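Local coordinates for cyclin homolog (Herpesvirus saimiri, PDB 2F2C), which is a viral D-type cyclin that may contribute to cellular transformation and rapid proliferation of T cells latently infected by herpesvirus saimiri, at residues Asp81-Lys86 and Ile133-Asp138; Asp154-Leu159 and Gln172-Ala177; Thr206-Asn211 and Thr237-Val242. All coordinates share one frame; numbering follows the deposited sequence.

Overall arrangement
The three contacts follow one another along an all-helical chain. Contact 1 lies in the N-terminal cyclin domain and joins the end of helix 72-83 to helix 129-142. Contacts 2 and 3 lie in the C-terminal, viral-cyclin half, on the opposite side of the chain's centre. Their centres are about 30 Å and 34 Å from that of contact 1. Contact 2 joins helices 156-162 and 170-184, and contact 3 joins helices 195-208 and 232-247. The centres of these two are about 13 Å apart. They touch where Ala176 and Ala177 pack on Thr206. Each half thus has its own helix packing. Segments of contacts 1 and 2 meet the partner protein, which does not touch contact 3.

Contact 1 (Asp81-Lys86 and Ile133-Asp138); sequences DRYLCK and INQEKD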
loop_
_atom_site.group_PDB
_atom_site.type_symbol
_atom_site.label_atom_id
_atom_site.label_comp_id
_atom_site.label_asym_id
_atom_site.label_seq_id
_atom_site.Cartn_x
_atom_site.Cartn_y
_atom_site.Cartn_z
ATOM N N ASP A 81 -5.619 -18.900 -5.046
ATOM C CA ASP A 81 -5.993 -19.235 -6.436
ATOM C C ASP A 81 -4.844 -19.030 -7.421
ATOM O O ASP A 81 -4.453 -19.969 -8.119
ATOM C CB ASP A 81 -7.236 -18.467 -6.894
ATOM C CG ASP A 81 -8.475 -18.836 -6.096
ATOM O OD1 ASP A 81 -8.559 -19.995 -5.618
ATOM O OD2 ASP A 81 -9.411 -18.020 -5.889
ATOM N N ARG A 82 -4.295 -17.815 -7.457
ATOM C CA ARG A 82 -3.129 -17.519 -8.287
ATOM C C ARG A 82 -2.065 -18.588 -8.137
ATOM O O ARG A 82 -1.609 -19.139 -9.132
ATOM C CB ARG A 82 -2.536 -16.157 -7.934
ATOM C CG ARG A 82 -3.205 -14.981 -8.618
ATOM C CD ARG A 82 -2.575 -13.642 -8.279
ATOM N NE ARG A 82 -3.058 -13.129 -7.000
ATOM C CZ ARG A 82 -2.442 -12.205 -6.269
ATOM N NH1 ARG A 82 -1.286 -11.680 -6.675
ATOM N NH2 ARG A 82 -2.984 -11.803 -5.118
ATOM N N TYR A 83 -1.687 -18.886 -6.893
ATOM C CA TYR A 83 -0.684 -19.911 -6.594
ATOM C C TYR A 83 -1.063 -21.265 -7.165
ATOM O O TYR A 83 -0.204 -22.002 -7.645
ATOM C CB TYR A 83 -0.442 -20.051 -5.086
ATOM C CG TYR A 83 0.519 -21.167 -4.757
ATOM C CD1 TYR A 83 1.888 -21.030 -5.014
ATOM C CD2 TYR A 83 0.065 -22.380 -4.229
ATOM C CE1 TYR A 83 2.791 -22.082 -4.742
ATOM C CE2 TYR A 83 0.958 -23.438 -3.948
ATOM C CZ TYR A 83 2.318 -23.280 -4.209
ATOM O OH TYR A 83 3.211 -24.291 -3.929
ATOM N N LEU A 84 -2.347 -21.597 -7.114
ATOM C CA LEU A 84 -2.790 -22.909 -7.578
ATOM C C LEU A 84 -3.157 -22.939 -9.057
ATOM O O LEU A 84 -3.796 -23.896 -9.511
ATOM C CB LEU A 84 -3.921 -23.469 -6.702
ATOM C CG LEU A 84 -3.552 -23.973 -5.303
ATOM C CD1 LEU A 84 -4.806 -24.375 -4.597
ATOM C CD2 LEU A 84 -2.582 -25.139 -5.327
ATOM N N CYS A 85 -2.762 -21.894 -9.793
ATOM C CA CYS A 85 -2.711 -21.938 -11.265
ATOM C C CYS A 85 -1.315 -22.332 -11.715
ATOM O O CYS A 85 -1.106 -22.654 -12.881
ATOM C CB CYS A 85 -3.041 -20.591 -11.900
ATOM S SG CYS A 85 -4.596 -19.834 -11.384
ATOM N N LYS A 86 -0.363 -22.313 -10.786
ATOM C CA LYS A 86 1.039 -22.483 -11.135
ATOM C C LYS A 86 1.671 -23.772 -10.611
ATOM O O LYS A 86 2.270 -24.519 -11.386
ATOM C CB LYS A 86 1.847 -21.234 -10.753
ATOM C CG LYS A 86 1.540 -20.034 -11.663
ATOM C CD LYS A 86 2.474 -18.856 -11.413
ATOM C CE LYS A 86 2.233 -17.721 -12.416
ATOM N NZ LYS A 86 2.474 -18.113 -13.845
ATOM N N ILE A 133 7.425 -22.305 6.689
ATOM C CA ILE A 133 8.349 -21.317 6.124
ATOM C C ILE A 133 8.748 -21.662 4.688
ATOM O O ILE A 133 8.719 -20.800 3.815
ATOM C CB ILE A 133 9.581 -21.154 7.043
ATOM C CG1 ILE A 133 9.150 -20.513 8.368
ATOM C CG2 ILE A 133 10.671 -20.322 6.373
ATOM C CD1 ILE A 133 10.006 -20.926 9.575
ATOM N N ASN A 134 9.095 -22.921 4.438
ATOM C CA ASN A 134 9.397 -23.354 3.080
ATOM C C ASN A 134 8.214 -23.187 2.127
ATOM O O ASN A 134 8.391 -22.884 0.949
ATOM C CB ASN A 134 9.940 -24.785 3.067
ATOM C CG ASN A 134 11.417 -24.842 3.419
ATOM O OD1 ASN A 134 11.797 -25.332 4.482
ATOM N ND2 ASN A 134 12.259 -24.320 2.531
ATOM N N GLN A 135 7.005 -23.358 2.654
ATOM C CA GLN A 135 5.781 -23.197 1.870
ATOM C C GLN A 135 5.502 -21.728 1.562
ATOM O O GLN A 135 4.969 -21.409 0.492
ATOM C CB GLN A 135 4.585 -23.841 2.585
ATOM C CG GLN A 135 3.289 -23.858 1.786
ATOM C CD GLN A 135 3.451 -24.551 0.458
ATOM O OE1 GLN A 135 3.422 -25.782 0.388
ATOM N NE2 GLN A 135 3.628 -23.767 -0.602
ATOM N N GLU A 136 5.856 -20.838 2.493
ATOM C CA GLU A 136 5.800 -19.391 2.241
ATOM C C GLU A 136 6.810 -19.019 1.160
ATOM O O GLU A 136 6.528 -18.194 0.292
ATOM C CB GLU A 136 6.083 -18.583 3.510
ATOM C CG GLU A 136 5.746 -17.105 3.375
ATOM C CD GLU A 136 6.544 -16.220 4.316
ATOM O OE1 GLU A 136 7.788 -16.370 4.365
ATOM O OE2 GLU A 136 5.935 -15.356 4.987
ATOM N N LYS A 137 7.979 -19.646 1.227
ATOM C CA LYS A 137 9.072 -19.394 0.295
ATOM C C LYS A 137 8.763 -19.939 -1.099
ATOM O O LYS A 137 9.130 -19.324 -2.095
ATOM C CB LYS A 137 10.340 -20.026 0.846
ATOM C CG LYS A 137 11.606 -19.632 0.134
ATOM C CD LYS A 137 12.790 -19.543 1.115
ATOM C CE LYS A 137 13.050 -20.850 1.875
ATOM N NZ LYS A 137 13.775 -20.596 3.157
ATOM N N ASP A 138 8.079 -21.083 -1.163
ATOM C CA ASP A 138 7.701 -21.682 -2.441
ATOM C C ASP A 138 6.558 -20.938 -3.131
ATOM O O ASP A 138 6.611 -20.716 -4.349
ATOM C CB ASP A 138 7.400 -23.174 -2.288
ATOM C CG ASP A 138 8.669 -24.040 -2.324
ATOM O OD1 ASP A 138 8.678 -25.126 -1.695
ATOM O OD2 ASP A 138 9.707 -23.724 -2.951
#
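Tyr83 and Asp138 mark the closest approach of the two backbones, with their CA atoms 9.5 Å apart. The main chains are thus well separated, and side chains bridge most of the gap. Tyr83 ends the helical part of segment 81-86, and Leu84 is the first residue to leave helical geometry. Segment 133-138 is helical throughout. The CB of Tyr83 points at this helix. The ring swings out with CG anti to the backbone N (chi1 176°). It ends beside Gln135, whose chain bends at chi2 and brings the amide back toward the tyrosine. Gln135 NE2 donates a weak hydrogen bond to Tyr83 OH at 3.4 Å. Its N-H...O angle is 151°. The ring and amide planes are turned 75° apart, so the two flat groups do not stack. Asp138 O sits beside the rim of the ring, roughly level with it, 4.1 Å from Tyr83 CE1. The Asp138 carboxylate turns off in another direction. Tyr83 and Gln135 are both buried, while Asp138 is exposed. The joint is therefore a slender one, with a single weak polar bond at the end of the ring. Around it, Tyr83 also packs on Ile139 and Ala142 of helix 129-142. Glu136 takes no part and pairs with Lys107, also bonding to the backbone of another protein, consistent with the lysine-glutamate pair by which cyclins hold their kinase. Helix 94-109 lies against both segments, with Ile97 touching Tyr83 and Lys96 touching Gln135.

Contact 2 (Asp154-Leu159 and Gln172-Ala177); sequences DFLIPL and QLYEAA
Tyr174 and Leu156 bury the most surface here and also set the closest backbone approach, with their CA atoms 6.7 Å apart. Ile157 adds the next largest share. The contact is apolar and all four touching residues are buried. Tyr174 throws its ring out from helix 170-184 with CG anti to the backbone N (chi1 -169°). This carries one side of the ring, CD1 and CE1, to Leu156 and Ile157 on the facing segment. These two neighbouring aliphatic chains receive it, and each crosses the tyrosine at about a right angle. Leu156 points its CB at the other helix. Its CD1 methyl lies 3.7 Å from Tyr174 CE1. The CB of the leucine follows closely, with Leu156 CB 3.8 Å from Tyr174 CE1. Ile157 starts less directly, but its CG1 branch turns in. Its terminal methyl approaches CD1 of the ring, with Ile157 CD1 and Tyr174 CD1 3.5 Å apart. The stem of that branch lies against the same carbon, at 3.6 Å from Ile157 CG1 to Tyr174 CD1. The two methyls meet the ring obliquely. The fork of Leu156 serves two partners. While CD1 holds the tyrosine, CD2 meets the methyl of Ala177, with Leu156 CD2 3.5 Å from Ala177 CB. This is apolar packing between two helices consecutive in the chain, in the C-terminal half of the all-helical cyclin fold. Tyr174 also makes an edge-to-face contact with another protein chain, and Ile157 packs on an aromatic side chain of that chain. Within the cyclin itself, Leu156 continues along helix 170-184 to Ser178 and Ile181, and reaches Cys199 on helix 195-208. Phe155 and Asp154 pack on helix 21-31, and Leu159 packs on helix 218-228.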
loop_
_atom_site.group_PDB
_atom_site.type_symbol
_atom_site.label_atom_id
_atom_site.label_comp_id
_atom_site.label_asym_id
_atom_site.label_seq_id
_atom_site.Cartn_x
_atom_site.Cartn_y
_atom_site.Cartn_z
ATOM N N ASP A 154 -11.704 -3.561 -1.715
ATOM C CA ASP A 154 -11.119 -2.239 -1.946
ATOM C C ASP A 154 -12.133 -1.297 -2.596
ATOM O O ASP A 154 -11.945 -0.068 -2.591
ATOM C CB ASP A 154 -9.910 -2.302 -2.887
ATOM C CG ASP A 154 -8.740 -3.140 -2.353
ATOM O OD1 ASP A 154 -8.240 -2.896 -1.218
ATOM O OD2 ASP A 154 -8.206 -4.034 -3.072
ATOM N N PHE A 155 -13.183 -1.860 -3.194
ATOM C CA PHE A 155 -14.157 -1.054 -3.909
ATOM C C PHE A 155 -15.172 -0.387 -3.009
ATOM O O PHE A 155 -15.667 0.672 -3.373
ATOM C CB PHE A 155 -14.903 -1.868 -4.951
ATOM C CG PHE A 155 -14.204 -1.959 -6.263
ATOM C CD1 PHE A 155 -13.324 -3.007 -6.528
ATOM C CD2 PHE A 155 -14.441 -1.020 -7.247
ATOM C CE1 PHE A 155 -12.690 -3.094 -7.744
ATOM C CE2 PHE A 155 -13.801 -1.109 -8.466
ATOM C CZ PHE A 155 -12.922 -2.136 -8.711
ATOM N N LEU A 156 -15.487 -0.991 -1.855
ATOM C CA LEU A 156 -16.557 -0.500 -0.949
ATOM C C LEU A 156 -16.728 1.010 -0.837
ATOM O O LEU A 156 -17.802 1.546 -1.110
ATOM C CB LEU A 156 -16.396 -1.083 0.445
ATOM C CG LEU A 156 -16.785 -2.558 0.536
ATOM C CD1 LEU A 156 -16.132 -3.147 1.760
ATOM C CD2 LEU A 156 -18.297 -2.747 0.570
ATOM N N ILE A 157 -15.667 1.704 -0.459
ATOM C CA ILE A 157 -15.804 3.112 -0.166
ATOM C C ILE A 157 -15.915 3.967 -1.426
ATOM O O ILE A 157 -16.821 4.820 -1.493
ATOM C CB ILE A 157 -14.696 3.599 0.808
ATOM C CG1 ILE A 157 -14.804 2.840 2.143
ATOM C CG2 ILE A 157 -14.773 5.125 1.014
ATOM C CD1 ILE A 157 -15.975 3.299 3.023
ATOM N N PRO A 158 -15.008 3.798 -2.402
ATOM C CA PRO A 158 -15.165 4.458 -3.701
ATOM C C PRO A 158 -16.559 4.296 -4.325
ATOM O O PRO A 158 -17.080 5.252 -4.918
ATOM C CB PRO A 158 -14.098 3.785 -4.558
ATOM C CG PRO A 158 -13.031 3.500 -3.610
ATOM C CD PRO A 158 -13.725 3.070 -2.330
ATOM N N LEU A 159 -17.177 3.126 -4.181
ATOM C CA LEU A 159 -18.544 2.953 -4.685
ATOM C C LEU A 159 -19.537 3.790 -3.896
ATOM O O LEU A 159 -20.367 4.489 -4.510
ATOM C CB LEU A 159 -18.983 1.481 -4.726
ATOM C CG LEU A 159 -18.269 0.609 -5.755
ATOM C CD1 LEU A 159 -18.861 -0.777 -5.761
ATOM C CD2 LEU A 159 -18.346 1.246 -7.128
ATOM N N GLN A 172 -20.977 2.046 9.487
ATOM C CA GLN A 172 -21.880 0.895 9.556
ATOM C C GLN A 172 -21.940 0.109 8.232
ATOM O O GLN A 172 -21.979 -1.128 8.234
ATOM C CB GLN A 172 -23.287 1.318 10.024
ATOM C CG GLN A 172 -24.110 2.056 8.941
ATOM C CD GLN A 172 -25.462 2.601 9.407
ATOM O OE1 GLN A 172 -25.626 3.004 10.568
ATOM N NE2 GLN A 172 -26.425 2.631 8.489
ATOM N N LEU A 173 -21.935 0.824 7.107
ATOM C CA LEU A 173 -22.152 0.194 5.807
ATOM C C LEU A 173 -20.929 -0.614 5.499
ATOM O O LEU A 173 -21.027 -1.769 5.106
ATOM C CB LEU A 173 -22.385 1.247 4.719
ATOM C CG LEU A 173 -23.557 1.071 3.743
ATOM C CD1 LEU A 173 -24.837 0.695 4.456
ATOM C CD2 LEU A 173 -23.773 2.353 2.964
ATOM N N TYR A 174 -19.778 0.006 5.729
ATOM C CA TYR A 174 -18.500 -0.631 5.511
ATOM C C TYR A 174 -18.453 -1.919 6.297
ATOM O O TYR A 174 -18.115 -2.978 5.765
ATOM C CB TYR A 174 -17.333 0.272 5.954
ATOM C CG TYR A 174 -16.033 -0.281 5.476
ATOM C CD1 TYR A 174 -15.609 -0.016 4.189
ATOM C CD2 TYR A 174 -15.267 -1.141 6.264
ATOM C CE1 TYR A 174 -14.456 -0.540 3.699
ATOM C CE2 TYR A 174 -14.090 -1.679 5.778
ATOM C CZ TYR A 174 -13.702 -1.368 4.482
ATOM O OH TYR A 174 -12.564 -1.869 3.900
ATOM N N GLU A 175 -18.793 -1.795 7.575
ATOM C CA GLU A 175 -18.767 -2.887 8.538
ATOM C C GLU A 175 -19.595 -4.100 8.080
ATOM O O GLU A 175 -19.062 -5.209 7.967
ATOM C CB GLU A 175 -19.241 -2.358 9.902
ATOM C CG GLU A 175 -18.993 -3.283 11.092
ATOM C CD GLU A 175 -17.659 -4.027 11.007
ATOM O OE1 GLU A 175 -16.580 -3.364 10.862
ATOM O OE2 GLU A 175 -17.699 -5.286 11.077
ATOM N N ALA A 176 -20.877 -3.877 7.797
ATOM C CA ALA A 176 -21.762 -4.930 7.308
ATOM C C ALA A 176 -21.344 -5.500 5.933
ATOM O O ALA A 176 -21.285 -6.730 5.746
ATOM C CB ALA A 176 -23.197 -4.429 7.261
ATOM N N ALA A 177 -21.047 -4.623 4.981
ATOM C CA ALA A 177 -20.768 -5.089 3.636
ATOM C C ALA A 177 -19.469 -5.883 3.497
ATOM O O ALA A 177 -19.422 -6.839 2.716
ATOM C CB ALA A 177 -20.845 -3.951 2.623
#

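Contact 3 (Thr206-Asn211 and Thr237-Val242); sequences TIETDN and TVKDQV
Glu208 and Lys239 form a salt bridge that carries the whole contact. Their side chains come from facing helices and cross at about a right angle. Lys239 NZ donates to Glu208 OE2 at 2.8 Å. The ammonium group does not lie in the carboxylate plane. It meets OE2 from above, 49° out of that plane. The last methylene of the lysine follows the nitrogen, with Lys239 CE 3.5 Å from Glu208 OE2. Both residues point their CB toward the opposite segment. Glu208 sends CG anti to its main-chain nitrogen (chi1 -167°) and stays extended beyond it, which gives the carboxylate its full reach. Lys239 takes a less direct path. Its chain bends at chi2 and again at chi4, and the second bend sets the direction of NZ. Lys239 as a whole is buried, and Glu208 is partly exposed. Trp217 touches both partners, packing against Glu208 and making a cation-pi contact with Lys239. The positive charge therefore has both a carboxylate and an aromatic ring beside it, which probably favours the protonated lysine. The lysine side chain also touches Leu204 and Thr205 of helix 195-208. Glu208 is the last residue of that helix before Thr209 leaves helical geometry. The bridge ties the C-terminal end of helix 195-208 to the middle of helix 232-247. It is an interhelical salt bridge, with a cation-pi contact to Trp217, in the C-terminal half of the all-helical cyclin fold.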
loop_
_atom_site.group_PDB
_atom_site.type_symbol
_atom_site.label_atom_id
_atom_site.label_comp_id
_atom_site.label_asym_id
_atom_site.label_seq_id
_atom_site.Cartn_x
_atom_site.Cartn_y
_atom_site.Cartn_z
ATOM N N THR A 206 -26.503 -5.653 1.547
ATOM C CA THR A 206 -26.461 -4.957 2.814
ATOM C C THR A 206 -27.552 -3.885 2.892
ATOM O O THR A 206 -28.407 -3.932 3.784
ATOM C CB THR A 206 -25.059 -4.361 3.005
ATOM O OG1 THR A 206 -24.111 -5.429 3.133
ATOM C CG2 THR A 206 -24.949 -3.598 4.324
ATOM N N ILE A 207 -27.532 -2.949 1.940
ATOM C CA ILE A 207 -28.549 -1.883 1.841
ATOM C C ILE A 207 -30.004 -2.400 1.939
ATOM O O ILE A 207 -30.860 -1.758 2.562
ATOM C CB ILE A 207 -28.345 -1.040 0.555
ATOM C CG1 ILE A 207 -27.058 -0.225 0.635
ATOM C CG2 ILE A 207 -29.507 -0.095 0.326
ATOM C CD1 ILE A 207 -26.619 0.316 -0.712
ATOM N N GLU A 208 -30.267 -3.558 1.340
ATOM C CA GLU A 208 -31.557 -4.226 1.457
ATOM C C GLU A 208 -31.888 -4.677 2.904
ATOM O O GLU A 208 -32.735 -4.055 3.554
ATOM C CB GLU A 208 -31.608 -5.398 0.484
ATOM C CG GLU A 208 -32.978 -6.014 0.264
ATOM C CD GLU A 208 -32.879 -7.366 -0.409
ATOM O OE1 GLU A 208 -33.871 -7.813 -1.020
ATOM O OE2 GLU A 208 -31.799 -7.990 -0.325
ATOM N N THR A 209 -31.235 -5.735 3.403
ATOM C CA THR A 209 -31.480 -6.202 4.783
ATOM C C THR A 209 -30.907 -5.203 5.767
ATOM O O THR A 209 -29.693 -5.103 5.926
ATOM C CB THR A 209 -30.878 -7.588 5.041
ATOM O OG1 THR A 209 -29.567 -7.640 4.479
ATOM C CG2 THR A 209 -31.658 -8.677 4.280
ATOM N N ASP A 210 -31.802 -4.480 6.431
ATOM C CA ASP A 210 -31.466 -3.270 7.186
ATOM C C ASP A 210 -31.199 -2.072 6.259
ATOM O O ASP A 210 -30.081 -1.542 6.208
ATOM C CB ASP A 210 -30.295 -3.508 8.155
ATOM N N ASN A 211 -32.240 -1.666 5.523
ATOM C CA ASN A 211 -32.226 -0.432 4.733
ATOM C C ASN A 211 -31.675 0.697 5.600
ATOM O O ASN A 211 -30.668 1.304 5.246
ATOM C CB ASN A 211 -33.625 -0.092 4.202
ATOM N N THR A 237 -28.040 -9.905 -11.044
ATOM C CA THR A 237 -27.584 -11.298 -10.835
ATOM C C THR A 237 -26.463 -11.430 -9.798
ATOM O O THR A 237 -26.422 -12.400 -9.045
ATOM C CB THR A 237 -27.109 -11.938 -12.166
ATOM O OG1 THR A 237 -28.237 -12.200 -12.994
ATOM C CG2 THR A 237 -26.525 -13.334 -11.958
ATOM N N VAL A 238 -25.527 -10.490 -9.788
ATOM C CA VAL A 238 -24.435 -10.581 -8.831
ATOM C C VAL A 238 -24.914 -10.230 -7.414
ATOM O O VAL A 238 -24.494 -10.878 -6.462
ATOM C CB VAL A 238 -23.188 -9.802 -9.271
ATOM C CG1 VAL A 238 -22.200 -9.680 -8.143
ATOM C CG2 VAL A 238 -22.524 -10.525 -10.429
ATOM N N LYS A 239 -25.811 -9.252 -7.275
ATOM C CA LYS A 239 -26.515 -9.039 -6.002
ATOM C C LYS A 239 -27.061 -10.377 -5.465
ATOM O O LYS A 239 -26.733 -10.800 -4.359
ATOM C CB LYS A 239 -27.627 -7.991 -6.154
ATOM C CG LYS A 239 -28.431 -7.695 -4.895
ATOM C CD LYS A 239 -29.629 -8.606 -4.770
ATOM C CE LYS A 239 -30.536 -8.222 -3.623
ATOM N NZ LYS A 239 -29.841 -8.375 -2.310
ATOM N N ASP A 240 -27.854 -11.064 -6.271
ATOM C CA ASP A 240 -28.424 -12.344 -5.855
ATOM C C ASP A 240 -27.387 -13.448 -5.619
ATOM O O ASP A 240 -27.598 -14.324 -4.784
ATOM C CB ASP A 240 -29.508 -12.808 -6.839
ATOM C CG ASP A 240 -30.710 -11.859 -6.884
ATOM O OD1 ASP A 240 -30.633 -10.728 -6.342
ATOM O OD2 ASP A 240 -31.777 -12.157 -7.454
ATOM N N GLN A 241 -26.265 -13.407 -6.330
ATOM C CA GLN A 241 -25.246 -14.441 -6.167
ATOM C C GLN A 241 -24.497 -14.301 -4.853
ATOM O O GLN A 241 -24.265 -15.307 -4.163
ATOM C CB GLN A 241 -24.266 -14.425 -7.320
ATOM C CG GLN A 241 -24.671 -15.342 -8.437
ATOM C CD GLN A 241 -23.811 -15.143 -9.659
ATOM O OE1 GLN A 241 -23.750 -14.035 -10.195
ATOM N NE2 GLN A 241 -23.124 -16.203 -10.092
ATOM N N VAL A 242 -24.123 -13.065 -4.518
ATOM C CA VAL A 242 -23.431 -12.771 -3.281
ATOM C C VAL A 242 -24.341 -13.139 -2.104
ATOM O O VAL A 242 -23.956 -13.905 -1.221
ATOM C CB VAL A 242 -23.007 -11.260 -3.177
ATOM C CG1 VAL A 242 -22.622 -10.918 -1.742
ATOM C CG2 VAL A 242 -21.874 -10.913 -4.152
#